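Local coordinates for mandelate racemase/muconate lactonizing enzyme-like protein (Roseovarius sp. TM1035, PDB 3RCY) that is probably an enolase-superfamily enzyme that uses a bound magnesium ion to act on a carboxylate substrate, its exact reaction being unestablished, at residues Phe208-Phe214 against Trp233-Pro239; Val243-Ala247 against Pro271-Ala277. All coordinates share one frame; numbering follows the deposited sequence.

Interaction 1 of 2, residues Phe208-Phe214 against Trp233-Pro239. With MG (magnesium ion), chain I.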
loop_
_atom_site.group_PDB
_atom_site.type_symbol
_atom_site.label_atom_id
_atom_site.label_comp_id
_atom_site.label_asym_id
_atom_site.label_seq_id
_atom_site.Cartn_x
_atom_site.Cartn_y
_atom_site.Cartn_z
ATOM N N PHE A 208 -17.001 3.720 -26.488
ATOM C CA PHE A 208 -17.916 4.559 -25.732
ATOM C C PHE A 208 -17.226 5.876 -25.408
ATOM O O PHE A 208 -16.407 5.964 -24.475
ATOM C CB PHE A 208 -18.420 3.848 -24.473
ATOM C CG PHE A 208 -19.699 4.410 -23.957
ATOM C CD1 PHE A 208 -20.916 4.012 -24.500
ATOM C CD2 PHE A 208 -19.692 5.369 -22.952
ATOM C CE1 PHE A 208 -22.116 4.549 -24.039
ATOM C CE2 PHE A 208 -20.888 5.915 -22.481
ATOM C CZ PHE A 208 -22.101 5.502 -23.029
ATOM N N GLY A 209 -17.547 6.888 -26.211
ATOM C CA GLY A 209 -16.743 8.103 -26.293
ATOM C C GLY A 209 -17.175 9.223 -25.374
ATOM O O GLY A 209 -17.365 10.347 -25.825
ATOM N N THR A 210 -17.311 8.916 -24.084
ATOM C CA THR A 210 -17.707 9.912 -23.071
ATOM C C THR A 210 -16.744 11.115 -23.012
ATOM O O THR A 210 -15.602 11.033 -23.473
ATOM C CB THR A 210 -17.898 9.259 -21.670
ATOM O OG1 THR A 210 -17.298 7.953 -21.665
ATOM C CG2 THR A 210 -19.363 9.086 -21.372
ATOM N N HIS A 211 -17.226 12.225 -22.460
ATOM C CA HIS A 211 -16.518 13.504 -22.470
ATOM C C HIS A 211 -16.225 14.046 -21.062
ATOM O O HIS A 211 -16.271 15.254 -20.833
ATOM C CB HIS A 211 -17.341 14.529 -23.268
ATOM C CG HIS A 211 -17.324 14.297 -24.750
ATOM N ND1 HIS A 211 -18.134 13.368 -25.369
ATOM C CD2 HIS A 211 -16.598 14.875 -25.734
ATOM C CE1 HIS A 211 -17.906 13.384 -26.671
ATOM N NE2 HIS A 211 -16.979 14.291 -26.919
ATOM N N GLY A 212 -15.925 13.158 -20.118
ATOM C CA GLY A 212 -15.599 13.584 -18.756
ATOM C C GLY A 212 -16.740 14.230 -17.990
ATOM O O GLY A 212 -16.495 15.086 -17.125
ATOM N N GLN A 213 -17.973 13.812 -18.282
ATOM C CA GLN A 213 -19.185 14.412 -17.700
ATOM C C GLN A 213 -19.381 14.108 -16.218
ATOM O O GLN A 213 -20.085 14.841 -15.519
ATOM C CB GLN A 213 -20.453 13.894 -18.395
ATOM C CG GLN A 213 -20.633 14.266 -19.845
ATOM C CD GLN A 213 -20.235 13.144 -20.783
ATOM O OE1 GLN A 213 -19.167 12.537 -20.634
ATOM N NE2 GLN A 213 -21.090 12.869 -21.766
ATOM N N PHE A 214 -18.794 13.013 -15.747
ATOM C CA PHE A 214 -19.315 12.356 -14.550
ATOM C C PHE A 214 -18.456 12.389 -13.299
ATOM O O PHE A 214 -17.231 12.478 -13.354
ATOM C CB PHE A 214 -19.689 10.909 -14.890
ATOM C CG PHE A 214 -20.667 10.814 -16.014
ATOM C CD1 PHE A 214 -21.939 11.379 -15.888
ATOM C CD2 PHE A 214 -20.311 10.212 -17.217
ATOM C CE1 PHE A 214 -22.849 11.331 -16.938
ATOM C CE2 PHE A 214 -21.219 10.157 -18.270
ATOM C CZ PHE A 214 -22.489 10.711 -18.126
ATOM N N TRP A 233 -13.593 0.382 -25.290
ATOM C CA TRP A 233 -13.130 1.323 -24.273
ATOM C C TRP A 233 -14.233 2.241 -23.759
ATOM O O TRP A 233 -15.282 2.380 -24.382
ATOM C CB TRP A 233 -11.881 2.127 -24.712
ATOM C CG TRP A 233 -12.084 3.287 -25.688
ATOM C CD1 TRP A 233 -12.989 4.319 -25.593
ATOM C CD2 TRP A 233 -11.303 3.552 -26.865
ATOM N NE1 TRP A 233 -12.833 5.188 -26.658
ATOM C CE2 TRP A 233 -11.804 4.741 -27.447
ATOM C CE3 TRP A 233 -10.233 2.895 -27.488
ATOM C CZ2 TRP A 233 -11.275 5.279 -28.628
ATOM C CZ3 TRP A 233 -9.706 3.434 -28.667
ATOM C CH2 TRP A 233 -10.230 4.615 -29.217
ATOM N N TYR A 234 -13.943 2.845 -22.611
ATOM C CA TYR A 234 -14.784 3.798 -21.922
ATOM C C TYR A 234 -13.895 5.029 -21.821
ATOM O O TYR A 234 -12.917 5.044 -21.061
ATOM C CB TYR A 234 -15.125 3.235 -20.533
ATOM C CG TYR A 234 -16.135 3.976 -19.682
ATOM C CD1 TYR A 234 -16.962 4.984 -20.211
ATOM C CD2 TYR A 234 -16.295 3.633 -18.336
ATOM C CE1 TYR A 234 -17.894 5.629 -19.415
ATOM C CE2 TYR A 234 -17.215 4.275 -17.530
ATOM C CZ TYR A 234 -18.020 5.266 -18.073
ATOM O OH TYR A 234 -18.943 5.884 -17.267
ATOM N N GLU A 235 -14.216 6.048 -22.615
ATOM C CA GLU A 235 -13.350 7.213 -22.769
ATOM C C GLU A 235 -13.650 8.301 -21.744
ATOM O O GLU A 235 -14.808 8.558 -21.432
ATOM C CB GLU A 235 -13.504 7.775 -24.184
ATOM C CG GLU A 235 -12.544 8.902 -24.536
ATOM C CD GLU A 235 -12.417 9.097 -26.044
ATOM O OE1 GLU A 235 -12.697 8.141 -26.800
ATOM O OE2 GLU A 235 -12.020 10.202 -26.466
ATOM N N GLU A 236 -12.611 8.934 -21.210
ATOM C CA GLU A 236 -12.791 10.072 -20.287
ATOM C C GLU A 236 -14.040 9.929 -19.393
ATOM O O GLU A 236 -14.965 10.731 -19.481
ATOM C CB GLU A 236 -12.878 11.383 -21.077
ATOM C CG GLU A 236 -11.577 11.805 -21.760
ATOM C CD GLU A 236 -11.509 13.314 -21.942
ATOM O OE1 GLU A 236 -12.395 13.868 -22.635
ATOM O OE2 GLU A 236 -10.581 13.945 -21.374
ATOM N N PRO A 237 -14.082 8.897 -18.538
ATOM C CA PRO A 237 -15.318 8.727 -17.749
ATOM C C PRO A 237 -15.558 9.853 -16.727
ATOM O O PRO A 237 -16.701 10.080 -16.305
ATOM C CB PRO A 237 -15.094 7.391 -17.031
ATOM C CG PRO A 237 -13.595 7.191 -17.042
ATOM C CD PRO A 237 -13.124 7.797 -18.324
ATOM N N VAL A 238 -14.479 10.531 -16.343
ATOM C CA VAL A 238 -14.507 11.603 -15.348
ATOM C C VAL A 238 -13.696 12.781 -15.899
ATOM O O VAL A 238 -12.971 12.609 -16.870
ATOM C CB VAL A 238 -13.929 11.137 -13.973
ATOM C CG1 VAL A 238 -14.805 10.056 -13.355
ATOM C CG2 VAL A 238 -12.474 10.663 -14.100
ATOM N N PRO A 239 -13.827 13.985 -15.301
ATOM C CA PRO A 239 -13.014 15.117 -15.776
ATOM C C PRO A 239 -11.506 14.835 -15.684
ATOM O O PRO A 239 -11.094 13.994 -14.886
ATOM C CB PRO A 239 -13.410 16.253 -14.831
ATOM C CG PRO A 239 -14.820 15.891 -14.395
ATOM C CD PRO A 239 -14.791 14.400 -14.259
HETATM MG MG MG I . -12.938 12.188 -26.775
HETATM O O HOH W 1 -14.929 11.217 -27.050
HETATM O O HOH W 2 -13.757 12.631 -24.648
HETATM O O HOH W 3 -12.679 12.253 -29.104
HETATM O O HOH W 4 -13.760 14.334 -26.873
#

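Interaction 2 of 2, residues Val243-Ala247 against Pro271-Ala277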
loop_
_atom_site.group_PDB
_atom_site.type_symbol
_atom_site.label_atom_id
_atom_site.label_comp_id
_atom_site.label_asym_id
_atom_site.label_seq_id
_atom_site.Cartn_x
_atom_site.Cartn_y
_atom_site.Cartn_z
ATOM N N VAL A 243 -6.478 12.085 -11.341
ATOM C CA VAL A 243 -5.987 10.768 -11.737
ATOM C C VAL A 243 -6.539 9.689 -10.808
ATOM O O VAL A 243 -6.941 8.623 -11.267
ATOM C CB VAL A 243 -4.434 10.717 -11.756
ATOM C CG1 VAL A 243 -3.939 9.333 -12.175
ATOM C CG2 VAL A 243 -3.880 11.770 -12.694
ATOM N N GLY A 244 -6.571 9.979 -9.507
ATOM C CA GLY A 244 -7.097 9.029 -8.518
ATOM C C GLY A 244 -8.544 8.631 -8.775
ATOM O O GLY A 244 -8.916 7.453 -8.638
ATOM N N ALA A 245 -9.365 9.612 -9.152
ATOM C CA ALA A 245 -10.775 9.359 -9.437
ATOM C C ALA A 245 -10.930 8.459 -10.651
ATOM O O ALA A 245 -11.777 7.575 -10.661
ATOM C CB ALA A 245 -11.542 10.672 -9.630
ATOM N N MET A 246 -10.105 8.671 -11.675
ATOM C CA MET A 246 -10.207 7.847 -12.873
ATOM C C MET A 246 -9.764 6.405 -12.626
ATOM O O MET A 246 -10.360 5.469 -13.174
ATOM C CB MET A 246 -9.444 8.458 -14.051
ATOM C CG MET A 246 -9.807 7.784 -15.376
ATOM S SD MET A 246 -9.018 8.536 -16.797
ATOM C CE MET A 246 -10.045 10.007 -16.982
ATOM N N ALA A 247 -8.733 6.226 -11.800
ATOM C CA ALA A 247 -8.278 4.886 -11.436
ATOM C C ALA A 247 -9.357 4.147 -10.650
ATOM O O ALA A 247 -9.487 2.931 -10.780
ATOM C CB ALA A 247 -6.976 4.946 -10.648
ATOM N N PRO A 271 1.725 9.586 -14.570
ATOM C CA PRO A 271 0.871 9.226 -13.432
ATOM C C PRO A 271 -0.409 8.469 -13.813
ATOM O O PRO A 271 -0.856 7.613 -13.048
ATOM C CB PRO A 271 0.518 10.581 -12.810
ATOM C CG PRO A 271 1.652 11.473 -13.195
ATOM C CD PRO A 271 2.003 11.036 -14.589
ATOM N N VAL A 272 -0.986 8.777 -14.972
ATOM C CA VAL A 272 -2.160 8.053 -15.471
ATOM C C VAL A 272 -1.848 6.554 -15.592
ATOM O O VAL A 272 -2.635 5.709 -15.162
ATOM C CB VAL A 272 -2.646 8.636 -16.819
ATOM C CG1 VAL A 272 -3.655 7.712 -17.499
ATOM C CG2 VAL A 272 -3.258 10.039 -16.613
ATOM N N LEU A 273 -0.684 6.236 -16.156
ATOM C CA LEU A 273 -0.228 4.854 -16.256
ATOM C C LEU A 273 0.097 4.263 -14.884
ATOM O O LEU A 273 -0.421 3.207 -14.506
ATOM C CB LEU A 273 0.985 4.751 -17.194
ATOM C CG LEU A 273 0.774 5.041 -18.691
ATOM C CD1 LEU A 273 2.120 5.239 -19.414
ATOM C CD2 LEU A 273 -0.072 3.948 -19.386
ATOM N N ARG A 274 0.937 4.964 -14.129
ATOM C CA ARG A 274 1.422 4.469 -12.844
ATOM C C ARG A 274 0.276 4.166 -11.869
ATOM O O ARG A 274 0.345 3.199 -11.110
ATOM C CB ARG A 274 2.400 5.486 -12.236
ATOM C CG ARG A 274 3.265 4.955 -11.104
ATOM C CD ARG A 274 4.084 6.086 -10.509
ATOM N NE ARG A 274 5.095 6.585 -11.441
ATOM C CZ ARG A 274 5.360 7.870 -11.655
ATOM N NH1 ARG A 274 6.306 8.214 -12.523
ATOM N NH2 ARG A 274 4.673 8.824 -11.027
ATOM N N GLU A 275 -0.773 4.987 -11.892
ATOM C CA GLU A 275 -1.915 4.770 -10.998
ATOM C C GLU A 275 -2.977 3.811 -11.565
ATOM O O GLU A 275 -3.951 3.487 -10.888
ATOM C CB GLU A 275 -2.551 6.112 -10.581
ATOM C CG GLU A 275 -1.594 7.088 -9.884
ATOM C CD GLU A 275 -0.871 6.489 -8.672
ATOM O OE1 GLU A 275 -1.526 5.813 -7.837
ATOM O OE2 GLU A 275 0.360 6.699 -8.552
ATOM N N GLY A 276 -2.783 3.353 -12.798
ATOM C CA GLY A 276 -3.747 2.464 -13.447
ATOM C C GLY A 276 -5.053 3.151 -13.815
ATOM O O GLY A 276 -6.109 2.510 -13.851
ATOM N N ALA A 277 -4.982 4.453 -14.095
ATOM C CA ALA A 277 -6.175 5.239 -14.416
ATOM C C ALA A 277 -6.702 4.966 -15.820
ATOM O O ALA A 277 -7.906 5.087 -16.069
ATOM C CB ALA A 277 -5.901 6.717 -14.230
#

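Interaction 1 of 2, residues Phe208-Phe214 against Trp233-Pro239
The carbonyl oxygen of Phe208 accepts two N-H groups: Glu235 N, 2.9 Å away, and Thr210 N, whose weak bond closes an inverse gamma turn centred on Gly209. Phe208 N in turn donates to Trp233 O at 3.0 Å, joining neighbouring parallel strands of the barrel. Just past strand 205-208 a hydroxyl takes over, Thr210 OG1 donating to Glu235 O at 2.6 Å in the plane of that carbonyl. A valine here would probably leave Glu235 O without this donor and the two segments less firmly tied. Glu235 suits its place by reach: CG lies anti to the backbone N (chi1 -174°) and the extended chain brings OE2 to the magnesium ion at 2.2 Å, while OE1 takes a salt bridge from Lys166, a hydrogen bond from Gln282 and a weak one from Trp233 NE1. Glu261 and four waters complete the site. Gly212 has a positive phi, and a CB on it would press against Val238 O; its N bonds weakly to Glu236 O. The Phe208 and Tyr234 side chains lie alongside each other, CD2 of the former 3.9 Å from CD1 of the latter. Water 1 donates to Gly209 O, water 2 to Thr210 O and Glu236 OE1, and Arg262 holds Glu236 OE2 in a salt bridge; backbone carbonyls of 208-214, with Glu236, probably orient two of the metal's waters, while Glu235 bonds the ion directly.

Interaction 2 of 2, residues Val243-Ala247 against Pro271-Ala277
Peptide carbonyls are the flat groups that Val243 and Ala247 meet, for no aromatic ring takes part: Val243 CG1 rests 3.6 Å from Pro271 O, and Ala247 CB comes within 3.4 Å of Glu275 O. With CG1 opposite its own amide nitrogen (chi1 -180°), Val243 sets this branch between the last turn of helix 266-274 and the methyl group of Ala277, whose CB is 3.9 Å from CG1. The beta-branched side chain covers a broad patch for its length: CG1 also touches Glu275 CB, the two side chains crossing at about a right angle, while CG2 faces Val272 CG2. The Glu275 side chain meets Val243 through CB and CG, then bends so that the carboxylate leads away from helix 243-252. One turn further on, Ala247 allows the chains to come very near, its CA lying 3.7 Å from Ala277 CA, and small residues on both sides make such closeness possible. Gly276 ends helix 266-274 in a Schellman motif, with Ala277 N bonded to Val272 O and Gly276 N to Leu273 O; its positive phi favours glycine and swings Ala277 back against helix 243-252. Met246 closes the inner side, with its CG 3.4 Å from Ala277 O, and its side chain also packs on Val257 and Thr259. Val243 also touches a bound ribofuranose. No hydrogen bond crosses, so the contact rests on apolar packing and on alkyl groups set against carbonyl oxygens; Ala277 O, buried with no partner in the model, is probably a small cost of it.

Interactions 1 and 2 follow each other along the barrel: strand 233-235 of the first leads into helix 243-252 of the second. Interaction 1 is almost wholly buried, at the ends of two parallel strands, and is polar, built on backbone bonds, a hydroxyl and the magnesium shell. Interaction 2 lies farther from the centre of the chain, is partly exposed, and joins helix 243-252 to the end of helix 266-274 and the turn after it, mainly through apolar packing. They touch through Met246, whose CB packs 3.7 Å from Val238 CG2 while its CE meets Pro237. The metal site thus belongs to the strand ends, whereas the helical layer reaches a sugar at Val243.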